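Local coordinates for protein PilX (Neisseria meningitidis, PDB 2OPE) that is a minor type IV pilin of the meningococcus and probably modulates the adhesion and aggregation properties of its type IV pili, at residues S10-E15 against Y49-K54; T14-I19 against V90-V95. One frame throughout, in Å; residues are numbered along the deposited sequence.

Interaction 1: residues S10-E15 against Y49-K54; sequences SQLYTE and YKMNPK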
# COMPACT_ATOMS: atom_id res chain seq x y z
N SER A 10 12.25 -1.76 2.52
CA SER A 10 12.09 -0.96 3.73
C SER A 10 11.65 0.45 3.40
O SER A 10 10.67 0.95 3.96
CB SER A 10 13.36 -0.95 4.58
OG SER A 10 13.66 -2.25 5.08
N GLN A 11 12.34 1.12 2.49
CA GLN A 11 11.93 2.49 2.18
C GLN A 11 10.51 2.52 1.65
O GLN A 11 9.76 3.43 1.96
CB GLN A 11 12.90 3.15 1.19
CG GLN A 11 14.36 3.03 1.62
CD GLN A 11 15.30 3.76 0.68
OE1 GLN A 11 14.96 4.82 0.13
NE2 GLN A 11 16.48 3.20 0.50
N LEU A 12 10.14 1.55 0.81
CA LEU A 12 8.75 1.43 0.31
C LEU A 12 7.81 1.30 1.51
O LEU A 12 6.73 1.93 1.57
CB LEU A 12 8.61 0.20 -0.60
CG LEU A 12 7.22 -0.13 -1.15
CD1 LEU A 12 6.73 1.01 -2.06
CD2 LEU A 12 7.19 -1.48 -1.86
N TYR A 13 8.22 0.53 2.51
CA TYR A 13 7.35 0.34 3.64
C TYR A 13 7.09 1.72 4.28
O TYR A 13 5.93 2.14 4.46
CB TYR A 13 7.92 -0.67 4.64
CG TYR A 13 6.99 -0.79 5.83
CD1 TYR A 13 5.95 -1.71 5.83
CD2 TYR A 13 7.12 0.08 6.93
CE1 TYR A 13 5.09 -1.77 6.90
CE2 TYR A 13 6.25 0.02 7.96
CZ TYR A 13 5.23 -0.90 7.95
OH TYR A 13 4.36 -0.98 9.03
N THR A 14 8.18 2.43 4.55
CA THR A 14 8.16 3.75 5.15
C THR A 14 7.42 4.80 4.31
O THR A 14 6.78 5.68 4.85
CB THR A 14 9.60 4.20 5.48
OG1 THR A 14 10.15 3.27 6.40
CG2 THR A 14 9.67 5.61 6.12
N GLU A 15 7.49 4.69 2.99
CA GLU A 15 6.74 5.62 2.14
C GLU A 15 5.26 5.32 2.30
O GLU A 15 4.42 6.24 2.31
CB GLU A 15 7.14 5.49 0.66
CG GLU A 15 8.54 5.99 0.38
CD GLU A 15 8.60 7.46 0.04
OE1 GLU A 15 7.58 8.14 0.05
OE2 GLU A 15 9.68 7.95 -0.28
N TYR A 49 0.60 10.14 -5.98
CA TYR A 49 1.54 10.59 -4.96
C TYR A 49 2.94 10.29 -5.50
O TYR A 49 3.14 9.25 -6.12
CB TYR A 49 1.31 9.84 -3.64
CG TYR A 49 2.38 10.10 -2.59
CD1 TYR A 49 2.42 11.30 -1.91
CD2 TYR A 49 3.37 9.15 -2.32
CE1 TYR A 49 3.41 11.56 -0.99
CE2 TYR A 49 4.38 9.41 -1.39
CZ TYR A 49 4.37 10.62 -0.72
OH TYR A 49 5.33 10.89 0.21
N LYS A 50 3.88 11.22 -5.26
CA LYS A 50 5.26 11.11 -5.75
C LYS A 50 6.24 10.70 -4.62
O LYS A 50 6.71 11.55 -3.82
CB LYS A 50 5.70 12.46 -6.33
CG LYS A 50 4.88 12.98 -7.49
CD LYS A 50 4.74 11.91 -8.56
CE LYS A 50 3.88 12.36 -9.76
NZ LYS A 50 4.65 13.38 -10.58
N MET A 51 6.57 9.41 -4.57
CA MET A 51 7.50 8.92 -3.55
C MET A 51 8.92 9.41 -3.83
O MET A 51 9.20 9.91 -4.92
CB MET A 51 7.48 7.38 -3.43
CG MET A 51 6.17 6.76 -2.98
SD MET A 51 6.31 4.91 -2.89
CE MET A 51 6.38 4.50 -4.63
N ASN A 52 9.79 9.28 -2.84
CA ASN A 52 11.21 9.45 -3.09
C ASN A 52 11.53 8.84 -4.45
O ASN A 52 11.17 7.70 -4.73
CB ASN A 52 12.02 8.77 -1.98
CG ASN A 52 13.51 8.85 -2.22
OD1 ASN A 52 13.98 8.60 -3.32
ND2 ASN A 52 14.27 9.22 -1.18
N PRO A 53 12.20 9.61 -5.32
CA PRO A 53 12.41 9.11 -6.70
C PRO A 53 13.18 7.78 -6.81
O PRO A 53 12.86 6.97 -7.69
CB PRO A 53 13.11 10.28 -7.43
CG PRO A 53 13.57 11.23 -6.34
CD PRO A 53 12.76 10.94 -5.08
N LYS A 54 14.15 7.55 -5.94
CA LYS A 54 14.70 6.20 -5.79
C LYS A 54 13.59 5.13 -5.73
O LYS A 54 13.64 4.13 -6.42
CB LYS A 54 15.65 6.11 -4.58
CG LYS A 54 17.02 6.83 -4.80
CD LYS A 54 17.95 6.89 -3.55
CE LYS A 54 18.84 5.61 -3.34
NZ LYS A 54 20.36 5.70 -3.66
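E15 reaches from the helix to the loop and takes the backbone N-H of N52 on its carboxylate, with N52 N 2.9 Å from E15 OE2. The donor stands well above the carboxylate plane, 47° out of it, and the N-H points at the oxygen with moderate straightness (147°). A sharp bend at chi2 (-89°) turns the acid so that its other oxygen, OE1, comes to the edge of the Y49 ring, in the ring plane and 3.6 Å from Y49 OH. M51 passes obliquely alongside the stem of this acid: its SD lies 3.7 Å from E15 CB and 4.0 Å from L12 CD1. A flexible thioether suits the spot, since it can follow both the aliphatic part of E15 and the branched end of L12. N52 works in two directions, its backbone N giving to E15 while its side-chain OD1 accepts a weak bond from K54 N at 2.8 Å. Asparagine is apt here because its short amide can curl back over the start of helix 53-56, with P53 as the first helical residue after the cap. This is an N-cap in the loop region that follows helix 35-48, tied to the long N-terminal helix of the pilin fold.

Interaction 2: residues T14-I19 against V90-V95; sequences TEMVGI and VWMNSV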
# COMPACT_ATOMS: atom_id res chain seq x y z
N THR A 14 8.18 2.43 4.55
CA THR A 14 8.16 3.75 5.15
C THR A 14 7.42 4.80 4.31
O THR A 14 6.78 5.68 4.85
CB THR A 14 9.60 4.20 5.48
OG1 THR A 14 10.15 3.27 6.40
CG2 THR A 14 9.67 5.61 6.12
N GLU A 15 7.49 4.69 2.99
CA GLU A 15 6.74 5.62 2.14
C GLU A 15 5.26 5.32 2.30
O GLU A 15 4.42 6.24 2.31
CB GLU A 15 7.14 5.49 0.66
CG GLU A 15 8.54 5.99 0.38
CD GLU A 15 8.60 7.46 0.04
OE1 GLU A 15 7.58 8.14 0.05
OE2 GLU A 15 9.68 7.95 -0.28
N MET A 16 4.92 4.04 2.40
CA MET A 16 3.51 3.66 2.38
C MET A 16 2.89 4.07 3.67
O MET A 16 1.77 4.52 3.65
CB MET A 16 3.30 2.17 2.07
CG MET A 16 3.65 1.88 0.63
SD MET A 16 3.59 0.16 0.25
CE MET A 16 1.85 -0.36 0.57
N VAL A 17 3.64 3.94 4.78
CA VAL A 17 3.18 4.47 6.07
C VAL A 17 2.87 5.96 5.97
O VAL A 17 1.84 6.39 6.42
CB VAL A 17 4.18 4.29 7.19
CG1 VAL A 17 3.64 4.99 8.44
CG2 VAL A 17 4.38 2.85 7.48
N GLY A 18 3.78 6.72 5.38
CA GLY A 18 3.58 8.15 5.09
C GLY A 18 2.31 8.44 4.29
O GLY A 18 1.55 9.30 4.65
N ILE A 19 2.11 7.71 3.20
CA ILE A 19 0.88 7.77 2.40
C ILE A 19 -0.38 7.40 3.20
O ILE A 19 -1.39 8.11 3.15
CB ILE A 19 1.04 6.89 1.11
CG1 ILE A 19 2.21 7.43 0.26
CG2 ILE A 19 -0.24 6.81 0.29
CD1 ILE A 19 2.68 6.46 -0.84
N VAL A 90 5.01 -4.97 -0.31
CA VAL A 90 4.45 -4.55 0.97
C VAL A 90 2.94 -4.43 0.79
O VAL A 90 2.48 -4.08 -0.33
CB VAL A 90 5.04 -3.18 1.36
CG1 VAL A 90 4.32 -2.54 2.51
CG2 VAL A 90 6.54 -3.32 1.67
N TRP A 91 2.15 -4.73 1.84
CA TRP A 91 0.78 -4.22 1.88
C TRP A 91 0.47 -3.71 3.28
O TRP A 91 1.16 -4.04 4.24
CB TRP A 91 -0.28 -5.23 1.37
CG TRP A 91 -0.58 -6.36 2.34
CD1 TRP A 91 0.13 -7.52 2.50
CD2 TRP A 91 -1.66 -6.42 3.30
NE1 TRP A 91 -0.45 -8.30 3.49
CE2 TRP A 91 -1.53 -7.63 4.01
CE3 TRP A 91 -2.70 -5.53 3.66
CZ2 TRP A 91 -2.41 -7.99 5.05
CZ3 TRP A 91 -3.56 -5.91 4.67
CH2 TRP A 91 -3.41 -7.12 5.36
N MET A 92 -0.58 -2.89 3.40
CA MET A 92 -1.05 -2.45 4.72
C MET A 92 -2.53 -2.02 4.75
O MET A 92 -3.16 -1.71 3.72
CB MET A 92 -0.09 -1.37 5.33
CG MET A 92 0.02 -0.08 4.47
SD MET A 92 1.19 1.19 5.00
CE MET A 92 2.78 0.37 5.04
N ASN A 93 -3.07 -2.08 5.97
CA ASN A 93 -4.39 -1.62 6.45
C ASN A 93 -4.48 -0.11 6.57
O ASN A 93 -3.47 0.51 6.92
CB ASN A 93 -4.53 -2.10 7.96
CG ASN A 93 -5.22 -3.38 8.03
OD1 ASN A 93 -5.88 -3.71 7.07
ND2 ASN A 93 -5.03 -4.17 9.10
N SER A 94 -5.68 0.46 6.42
CA SER A 94 -5.93 1.81 6.92
C SER A 94 -5.88 1.88 8.40
O SER A 94 -5.86 2.97 8.94
CB SER A 94 -7.31 2.35 6.53
OG SER A 94 -8.29 1.37 6.75
N VAL A 95 -5.95 0.72 9.06
CA VAL A 95 -5.93 0.61 10.51
C VAL A 95 -4.49 0.56 11.06
O VAL A 95 -4.25 0.62 12.26
CB VAL A 95 -6.72 -0.65 10.98
CG1 VAL A 95 -6.29 -1.04 12.35
CG2 VAL A 95 -8.22 -0.37 10.97
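M16 and M92 meet at the middle of the interface, where the methyl CE of M92 lies 3.5 Å from M16 CB. The M92 side chain starts with CG between its backbone N and carbonyl carbon (chi1 61°), then runs extended to the sulfur before bending, so that it ends against the helix itself: SD rests 3.6 Å from M16 O, and CE comes 3.7 Å from V17 N. M16 answers from the helix. Its SD sits 3.6 Å from V90 CG1, the two side chains sliding past each other in opposite directions, and its CE ends 4.2 Å from W91 CA, over the strand backbone. With the axes of helix 14-19 and strand 90-93 9.3 Å apart at their closest, long unbranched methionines can span the distance, while the compact V90 gives the M16 sulfur a firm apolar wall. The side chains that meet here are apolar and buried, and they pack partly against backbone atoms of the other segment.

Toward V17 the packing thins. Of its side chain, CG2 alone touches, 3.8 Å from M92 CE, and the residue is partly exposed. Past M92 nothing of the strand touches 14-19, although N93 O is bonded to N20 ND2 on the next part of the helix.

The helix and strand run nearly in the same direction, at 27°. Around them, L76 of strand 74-80 packs against both methionines, and L12 and Y13 of helix 5-28 extend the cover over V90. W91 faces the other side of the sheet, where its ring stacks with Y99 and H110 and its NE1 bonds to L111 O. Strand 89-93 thus lies between strands 74-80 and 98-101, with helix 5-28 laid along it on one face of the antiparallel sheet.

Both interactions draw on helix 5-28 and share T14 and E15, their centres lying about 10 Å apart. Interaction 1 uses the flank that meets the loop after helix 35-48, whereas interaction 2 uses the buried flank that meets the sheet; the successive residues E15 and M16 serve one each. They also touch directly. L12 CD2, of interaction 1, lies 4.0 Å from V90 CG2, of interaction 2, and Y13 CD1 is 3.8 Å from V90 CG1. On the loop side, Y49 packs on I19, one turn further along the helix than E15. The bonded, partly exposed flank at E15 thus adjoins the buried side chains that face the sheet.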